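Local coordinates for protein nicotinate-nucleotide diphosphorylase (Carboxylating) (Streptococcus pyogenes GA06023, PDB 5HUO) that probably catalyses the joining of quinolinate and 5-phospho-alpha-D-ribose 1-diphosphate, with loss of carbon dioxide and diphosphate, to give nicotinate ribonucleotide for NAD(+) biosynthesis, at residues 195-198 and 199-202; 186-189 and 190-194; 134-137 and 138-142. All blocks are in the same frame, centred on the assembly; numbering follows the deposited sequence.

In the fold
Contacts 1 and 2 adjoin along the chain: the loop 186-193 runs into the edge strand 194-196 of the parallel sheet, and their centres lie about 15 Å apart. They also meet through side chains, with Met195 CE 3.5 Å from His186 CE1 and Met195 CB 3.7 Å from Arg187 NH2, beside a sulfate ion that probably comes from the crystallisation liquor. Contact 3 stands apart on helix 122-153, its centre about 24 Å from that of contact 2 and about 34 Å from that of contact 1. All three touch a neighbouring subunit, so the sulfate site of contact 2, perhaps part of the substrate pocket, and the helix of contact 3 both lie close to subunit boundaries.

Contact 1: residues 195-198 and 199-202; sequences MLKD and NHIA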
loop_
_atom_site.group_PDB
_atom_site.type_symbol
_atom_site.label_atom_id
_atom_site.label_comp_id
_atom_site.label_asym_id
_atom_site.label_seq_id
_atom_site.Cartn_x
_atom_site.Cartn_y
_atom_site.Cartn_z
ATOM N N MET A 195 2.986 -10.359 -29.368
ATOM C CA MET A 195 3.703 -11.509 -29.850
ATOM C C MET A 195 2.767 -12.691 -30.019
ATOM O O MET A 195 2.180 -13.186 -29.083
ATOM C CB MET A 195 4.891 -11.871 -28.968
ATOM C CG MET A 195 5.835 -12.847 -29.693
ATOM S SD MET A 195 7.249 -13.377 -28.723
ATOM C CE MET A 195 7.948 -11.786 -28.217
ATOM N N LEU A 196 2.668 -13.125 -31.264
ATOM C CA LEU A 196 1.794 -14.222 -31.665
ATOM C C LEU A 196 2.673 -15.436 -31.687
ATOM O O LEU A 196 3.540 -15.590 -32.534
ATOM C CB LEU A 196 1.175 -13.987 -33.037
ATOM C CG LEU A 196 0.313 -12.729 -33.079
ATOM C CD1 LEU A 196 0.069 -12.347 -34.530
ATOM C CD2 LEU A 196 -0.990 -12.873 -32.328
ATOM N N LYS A 197 2.406 -16.288 -30.721
ATOM C CA LYS A 197 3.156 -17.514 -30.477
ATOM C C LYS A 197 2.527 -18.736 -31.204
ATOM O O LYS A 197 1.552 -18.619 -31.945
ATOM C CB LYS A 197 3.287 -17.732 -28.954
ATOM C CG LYS A 197 3.600 -16.461 -28.160
ATOM C CD LYS A 197 3.919 -16.774 -26.706
ATOM C CE LYS A 197 4.614 -15.603 -25.991
ATOM N NZ LYS A 197 6.100 -15.590 -26.139
ATOM N N ASP A 198 3.163 -19.887 -31.035
ATOM C CA ASP A 198 2.670 -21.204 -31.550
ATOM C C ASP A 198 1.109 -21.415 -31.649
ATOM O O ASP A 198 0.529 -21.635 -32.728
ATOM C CB ASP A 198 3.340 -22.319 -30.704
ATOM C CG ASP A 198 3.301 -22.061 -29.113
ATOM O OD1 ASP A 198 2.801 -21.031 -28.588
ATOM O OD2 ASP A 198 3.800 -22.933 -28.375
ATOM N N ASN A 199 0.445 -21.317 -30.500
ATOM C CA ASN A 199 -1.016 -21.541 -30.390
ATOM C C ASN A 199 -1.922 -20.485 -31.031
ATOM O O ASN A 199 -2.967 -20.801 -31.536
ATOM C CB ASN A 199 -1.427 -21.816 -28.926
ATOM C CG ASN A 199 -0.775 -20.878 -27.923
ATOM O OD1 ASN A 199 -0.067 -19.942 -28.285
ATOM N ND2 ASN A 199 -0.988 -21.146 -26.659
ATOM N N HIS A 200 -1.494 -19.233 -30.963
ATOM C CA HIS A 200 -2.242 -18.099 -31.534
ATOM C C HIS A 200 -2.500 -18.295 -33.023
ATOM O O HIS A 200 -3.608 -18.088 -33.518
ATOM C CB HIS A 200 -1.476 -16.775 -31.311
ATOM C CG HIS A 200 -1.324 -16.361 -29.863
ATOM N ND1 HIS A 200 -0.196 -16.623 -29.122
ATOM C CD2 HIS A 200 -2.150 -15.669 -29.033
ATOM C CE1 HIS A 200 -0.329 -16.121 -27.903
ATOM N NE2 HIS A 200 -1.511 -15.543 -27.815
ATOM N N ILE A 201 -1.490 -18.734 -33.751
ATOM C CA ILE A 201 -1.682 -19.022 -35.203
ATOM C C ILE A 201 -2.725 -20.117 -35.486
ATOM O O ILE A 201 -3.544 -20.017 -36.411
ATOM C CB ILE A 201 -0.379 -19.428 -35.893
ATOM C CG1 ILE A 201 0.567 -18.250 -35.908
ATOM C CG2 ILE A 201 -0.666 -19.889 -37.318
ATOM C CD1 ILE A 201 1.981 -18.655 -35.602
ATOM N N ALA A 202 -2.647 -21.171 -34.675
ATOM C CA ALA A 202 -3.551 -22.323 -34.785
ATOM C C ALA A 202 -5.012 -21.941 -34.540
ATOM O O ALA A 202 -5.908 -22.404 -35.220
ATOM C CB ALA A 202 -3.127 -23.405 -33.812
#
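Lys197 and His200 meet at the turn where strand 194-196 gives way to helix 198-204, and a backbone-to-side-chain hydrogen bond joins them. Lys197 N donates to His200 ND1 over 3.1 Å with an N-H...N angle of 152°, but it approaches from 37° out of the imidazole plane. With CG beside the backbone N of His200 (chi1 -65°), the ring lies back against the end of the strand, and Met195 O sits over one of its faces. A second, weak bond runs from Asn199 N to Asp198 OD1 (3.0 Å); Asp198 CG stands between its own backbone N and carbonyl carbon, which brings OD1 near the N-H of the next residue.

Van der Waals contacts supplement these bonds. The Lys197 side chain runs alongside His200 in the same direction, with Lys197 CB 3.7 Å from His200 ND1. Leu196 crosses His200 at about a right angle and brings CD2 to 4.1 Å from His200 CB, while Ile201 CD1 rests 3.7 Å from Lys197 O. The ammonium group of Lys197 forms a salt bridge with Glu227, and Ser56 of a neighbouring subunit packs on His200.

Because ND1 serves as acceptor for a main-chain N-H, a neutral His200 would probably carry its proton on NE2, and the buried ring ties the strand end to the helix that follows.

Contact 2: residues 186-189 and 190-194; sequences HRFN and LSDAI. With SO4 (sulfate ion), chain J.
Arg187 reaches from one half of this loop across the other, and its course shows how a single side chain can serve several partners. CB packs against Asp192 CB at 3.6 Å. The first torsion sets CG between the backbone N and the carbonyl carbon (chi1 68°), and from there the chain runs extended to NE, passing Ala193, whose CB lies 4.0 Å from Arg187 CD. At the guanidinium the contacts turn polar. NE donates to sulfate O3 over 3.1 Å, and NH2 donates to the same oxygen over 2.8 Å; O3 lies in the guanidinium plane, at its edge, and accepts both. NH1 turns the other way, to Ala193 O at 2.9 Å; it comes from above the carbonyl plane, 36° out of it. Beside this end, Leu190 CD2 approaches NH2 to 3.7 Å.

The backbone is held too: Arg187 N donates to His186 ND1 over 2.9 Å, nearly in the imidazole plane, while His186 NE2 is bonded to Glu269. Sulfate O2 lies near that ring. Arg164 also comes close to the guanidinium, and Ser56 of a neighbouring subunit packs on Arg187.

With NH1 bonded to Ala193 O, which probably helps to hold the group's rotation, the guanidinium presents NE and NH2 to an anion. The sulfate probably comes from the crystallisation liquor, but its place is consistent with a pocket for a carboxylate or phosphate of the anionic substrates.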
loop_
_atom_site.group_PDB
_atom_site.type_symbol
_atom_site.label_atom_id
_atom_site.label_comp_id
_atom_site.label_asym_id
_atom_site.label_seq_id
_atom_site.Cartn_x
_atom_site.Cartn_y
_atom_site.Cartn_z
ATOM N N HIS A 186 13.899 -6.579 -24.798
ATOM C CA HIS A 186 12.701 -6.953 -25.532
ATOM C C HIS A 186 11.543 -6.230 -24.845
ATOM O O HIS A 186 11.735 -5.547 -23.851
ATOM C CB HIS A 186 12.551 -8.482 -25.487
ATOM C CG HIS A 186 11.873 -9.056 -26.685
ATOM N ND1 HIS A 186 10.631 -8.636 -27.105
ATOM C CD2 HIS A 186 12.284 -9.977 -27.584
ATOM C CE1 HIS A 186 10.311 -9.257 -28.222
ATOM N NE2 HIS A 186 11.303 -10.069 -28.541
ATOM N N ARG A 187 10.318 -6.446 -25.271
ATOM C CA ARG A 187 9.157 -5.941 -24.528
ATOM C C ARG A 187 9.203 -6.287 -23.072
ATOM O O ARG A 187 9.654 -7.402 -22.664
ATOM C CB ARG A 187 7.868 -6.459 -25.123
ATOM C CG ARG A 187 7.630 -7.938 -24.961
ATOM C CD ARG A 187 6.341 -8.358 -25.633
ATOM N NE ARG A 187 6.108 -9.791 -25.432
ATOM C CZ ARG A 187 4.915 -10.370 -25.456
ATOM N NH1 ARG A 187 3.823 -9.655 -25.664
ATOM N NH2 ARG A 187 4.809 -11.675 -25.257
ATOM N N PHE A 188 8.826 -5.325 -22.283
ATOM C CA PHE A 188 8.741 -5.443 -20.861
ATOM C C PHE A 188 7.609 -6.319 -20.374
ATOM O O PHE A 188 7.545 -6.721 -19.223
ATOM C CB PHE A 188 8.401 -4.079 -20.299
ATOM C CG PHE A 188 8.719 -3.932 -18.853
ATOM C CD1 PHE A 188 10.011 -3.771 -18.424
ATOM C CD2 PHE A 188 7.713 -4.058 -17.917
ATOM C CE1 PHE A 188 10.274 -3.687 -17.082
ATOM C CE2 PHE A 188 7.974 -4.039 -16.568
ATOM C CZ PHE A 188 9.258 -3.830 -16.144
ATOM N N ASN A 189 6.635 -6.506 -21.228
ATOM C CA ASN A 189 5.277 -6.774 -20.803
ATOM C C ASN A 189 4.446 -7.459 -21.812
ATOM O O ASN A 189 4.722 -7.364 -22.974
ATOM C CB ASN A 189 4.617 -5.424 -20.645
ATOM C CG ASN A 189 4.067 -5.262 -19.328
ATOM O OD1 ASN A 189 3.964 -6.218 -18.626
ATOM N ND2 ASN A 189 3.743 -4.066 -18.948
ATOM N N LEU A 190 3.314 -7.969 -21.376
ATOM C CA LEU A 190 2.257 -8.408 -22.328
ATOM C C LEU A 190 1.485 -7.237 -22.937
ATOM O O LEU A 190 0.868 -7.401 -23.950
ATOM C CB LEU A 190 1.255 -9.357 -21.674
ATOM C CG LEU A 190 1.850 -10.714 -21.306
ATOM C CD1 LEU A 190 0.885 -11.527 -20.476
ATOM C CD2 LEU A 190 2.262 -11.485 -22.555
ATOM N N SER A 191 1.596 -6.076 -22.312
ATOM C CA SER A 191 0.965 -4.844 -22.766
ATOM C C SER A 191 1.800 -4.022 -23.743
ATOM O O SER A 191 1.316 -3.205 -24.424
ATOM C CB SER A 191 0.613 -3.970 -21.557
ATOM O OG SER A 191 -0.311 -4.608 -20.696
ATOM N N ASP A 192 3.088 -4.240 -23.762
ATOM C CA ASP A 192 4.071 -3.456 -24.566
ATOM C C ASP A 192 3.961 -3.640 -26.044
ATOM O O ASP A 192 4.200 -2.745 -26.816
ATOM C CB ASP A 192 5.491 -3.942 -24.221
ATOM C CG ASP A 192 6.181 -3.056 -23.298
ATOM O OD1 ASP A 192 5.670 -1.937 -22.996
ATOM O OD2 ASP A 192 7.296 -3.445 -22.884
ATOM N N ALA A 193 3.763 -4.883 -26.424
ATOM C CA ALA A 193 3.905 -5.272 -27.807
ATOM C C ALA A 193 3.205 -6.557 -27.991
ATOM O O ALA A 193 2.955 -7.283 -27.055
ATOM C CB ALA A 193 5.384 -5.437 -28.202
ATOM N N ILE A 194 2.966 -6.895 -29.229
ATOM C CA ILE A 194 2.199 -8.099 -29.530
ATOM C C ILE A 194 3.156 -9.184 -29.955
ATOM O O ILE A 194 4.037 -8.945 -30.790
ATOM C CB ILE A 194 1.159 -7.821 -30.604
ATOM C CG1 ILE A 194 0.046 -6.997 -29.973
ATOM C CG2 ILE A 194 0.651 -9.139 -31.212
ATOM C CD1 ILE A 194 -1.132 -6.749 -30.882
HETATM S S SO4 J . 8.804 -12.755 -24.557
HETATM O O1 SO4 J . 9.811 -13.342 -25.480
HETATM O O2 SO4 J . 9.281 -11.436 -24.075
HETATM O O3 SO4 J . 7.476 -12.519 -25.153
HETATM O O4 SO4 J . 8.634 -13.735 -23.482
#

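Contact 3: residues 134-137 and 138-142; sequences NFLQ and HLSGI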
loop_
_atom_site.group_PDB
_atom_site.type_symbol
_atom_site.label_atom_id
_atom_site.label_comp_id
_atom_site.label_asym_id
_atom_site.label_seq_id
_atom_site.Cartn_x
_atom_site.Cartn_y
_atom_site.Cartn_z
ATOM N N ASN A 134 23.097 -7.811 -1.969
ATOM C CA ASN A 134 22.178 -8.688 -2.679
ATOM C C ASN A 134 21.723 -8.065 -3.990
ATOM O O ASN A 134 21.711 -8.731 -5.024
ATOM C CB ASN A 134 20.973 -9.045 -1.813
ATOM C CG ASN A 134 21.301 -10.089 -0.741
ATOM O OD1 ASN A 134 22.385 -10.635 -0.714
ATOM N ND2 ASN A 134 20.357 -10.373 0.131
ATOM N N PHE A 135 21.403 -6.772 -3.984
ATOM C CA PHE A 135 21.057 -6.104 -5.246
ATOM C C PHE A 135 22.264 -6.092 -6.160
ATOM O O PHE A 135 22.210 -6.571 -7.255
ATOM C CB PHE A 135 20.527 -4.698 -5.035
ATOM C CG PHE A 135 19.058 -4.647 -4.703
ATOM C CD1 PHE A 135 18.122 -4.760 -5.670
ATOM C CD2 PHE A 135 18.624 -4.514 -3.357
ATOM C CE1 PHE A 135 16.785 -4.768 -5.355
ATOM C CE2 PHE A 135 17.280 -4.497 -3.046
ATOM C CZ PHE A 135 16.359 -4.624 -4.057
ATOM N N LEU A 136 23.363 -5.571 -5.663
ATOM C CA LEU A 136 24.587 -5.395 -6.466
ATOM C C LEU A 136 25.114 -6.687 -7.055
ATOM O O LEU A 136 25.473 -6.764 -8.220
ATOM C CB LEU A 136 25.664 -4.762 -5.649
ATOM C CG LEU A 136 26.896 -4.330 -6.457
ATOM C CD1 LEU A 136 26.602 -3.101 -7.274
ATOM C CD2 LEU A 136 28.070 -4.082 -5.527
ATOM N N GLN A 137 25.107 -7.734 -6.263
ATOM C CA GLN A 137 25.604 -9.040 -6.711
ATOM C C GLN A 137 24.743 -9.565 -7.815
ATOM O O GLN A 137 25.231 -10.066 -8.815
ATOM C CB GLN A 137 25.670 -10.019 -5.576
ATOM C CG GLN A 137 26.888 -9.773 -4.704
ATOM C CD GLN A 137 26.989 -10.712 -3.560
ATOM O OE1 GLN A 137 26.053 -11.495 -3.302
ATOM N NE2 GLN A 137 28.057 -10.608 -2.800
ATOM N N HIS A 138 23.455 -9.432 -7.641
ATOM C CA HIS A 138 22.473 -10.026 -8.597
ATOM C C HIS A 138 22.548 -9.315 -9.965
ATOM O O HIS A 138 22.623 -9.968 -11.021
ATOM C CB HIS A 138 21.055 -9.910 -8.010
ATOM C CG HIS A 138 19.969 -10.431 -8.883
ATOM N ND1 HIS A 138 19.746 -11.768 -9.066
ATOM C CD2 HIS A 138 19.010 -9.802 -9.609
ATOM C CE1 HIS A 138 18.708 -11.953 -9.876
ATOM N NE2 HIS A 138 18.243 -10.770 -10.228
ATOM N N LEU A 139 22.548 -7.985 -9.915
ATOM C CA LEU A 139 22.534 -7.215 -11.112
ATOM C C LEU A 139 23.902 -7.339 -11.826
ATOM O O LEU A 139 23.964 -7.395 -13.069
ATOM C CB LEU A 139 22.165 -5.760 -10.823
ATOM C CG LEU A 139 20.781 -5.591 -10.223
ATOM C CD1 LEU A 139 20.471 -4.129 -10.017
ATOM C CD2 LEU A 139 19.704 -6.138 -11.091
ATOM N N SER A 140 24.990 -7.315 -11.074
ATOM C CA SER A 140 26.310 -7.430 -11.701
ATOM C C SER A 140 26.505 -8.808 -12.357
ATOM O O SER A 140 27.144 -8.980 -13.362
ATOM C CB SER A 140 27.405 -7.144 -10.670
ATOM O OG SER A 140 27.385 -5.759 -10.284
ATOM N N GLY A 141 25.887 -9.787 -11.745
ATOM C CA GLY A 141 25.847 -11.167 -12.276
ATOM C C GLY A 141 25.188 -11.252 -13.618
ATOM O O GLY A 141 25.727 -11.864 -14.545
ATOM N N ILE A 142 24.063 -10.559 -13.747
ATOM C CA ILE A 142 23.333 -10.511 -15.018
ATOM C C ILE A 142 24.118 -9.749 -16.069
ATOM O O ILE A 142 24.217 -10.173 -17.232
ATOM C CB ILE A 142 21.939 -9.900 -14.824
ATOM C CG1 ILE A 142 21.062 -10.905 -14.073
ATOM C CG2 ILE A 142 21.290 -9.546 -16.154
ATOM C CD1 ILE A 142 19.752 -10.309 -13.573
#
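Ser140 folds its hydroxyl back along the helix toward Leu136, with OG beside its own backbone N and opposite the carbonyl carbon (chi1 -69°). Leu136 takes the other course, CG pointing opposite its backbone N (chi1 -171°), and its CD1 passes 4.1 Å from Ser140 OG. The carbonyl of Leu136 accepts Ser140 N at 2.9 Å, as in any alpha-helix, and Ser140 OG stands 3.0 Å from Leu136 O. Whether the hydroxyl donates there is not settled, for Ala80 O is a competing acceptor of its one proton.

The remaining bonds are the regular i to i+4 ladder: His138 N reaches Asn134 O at 3.2 Å, Leu139 N reaches Phe135 O at 3.0 Å, and Gly141 N reaches Gln137 O at 3.0 Å. Side-chain carbons settle against the same carbonyls, Leu139 CG lying 3.4 Å from Phe135 O and His138 CB 3.3 Å from Asn134 O. The side chains reach other parts of the fold. His138 NE2 bonds to Glu174; Asn134 OD1 bonds to Arg130, and its ND2 donates to Arg164 O of a neighbouring subunit.

The motif is a helical serine whose hydroxyl lies back near the carbonyl four residues earlier. Helices 35-49 and 171-180, strand 304-311 and a neighbouring subunit cover this part of helix 122-153, which spans the sequence regions assigned to the N- and C-terminal domains of the quinolinate phosphoribosyltransferase family.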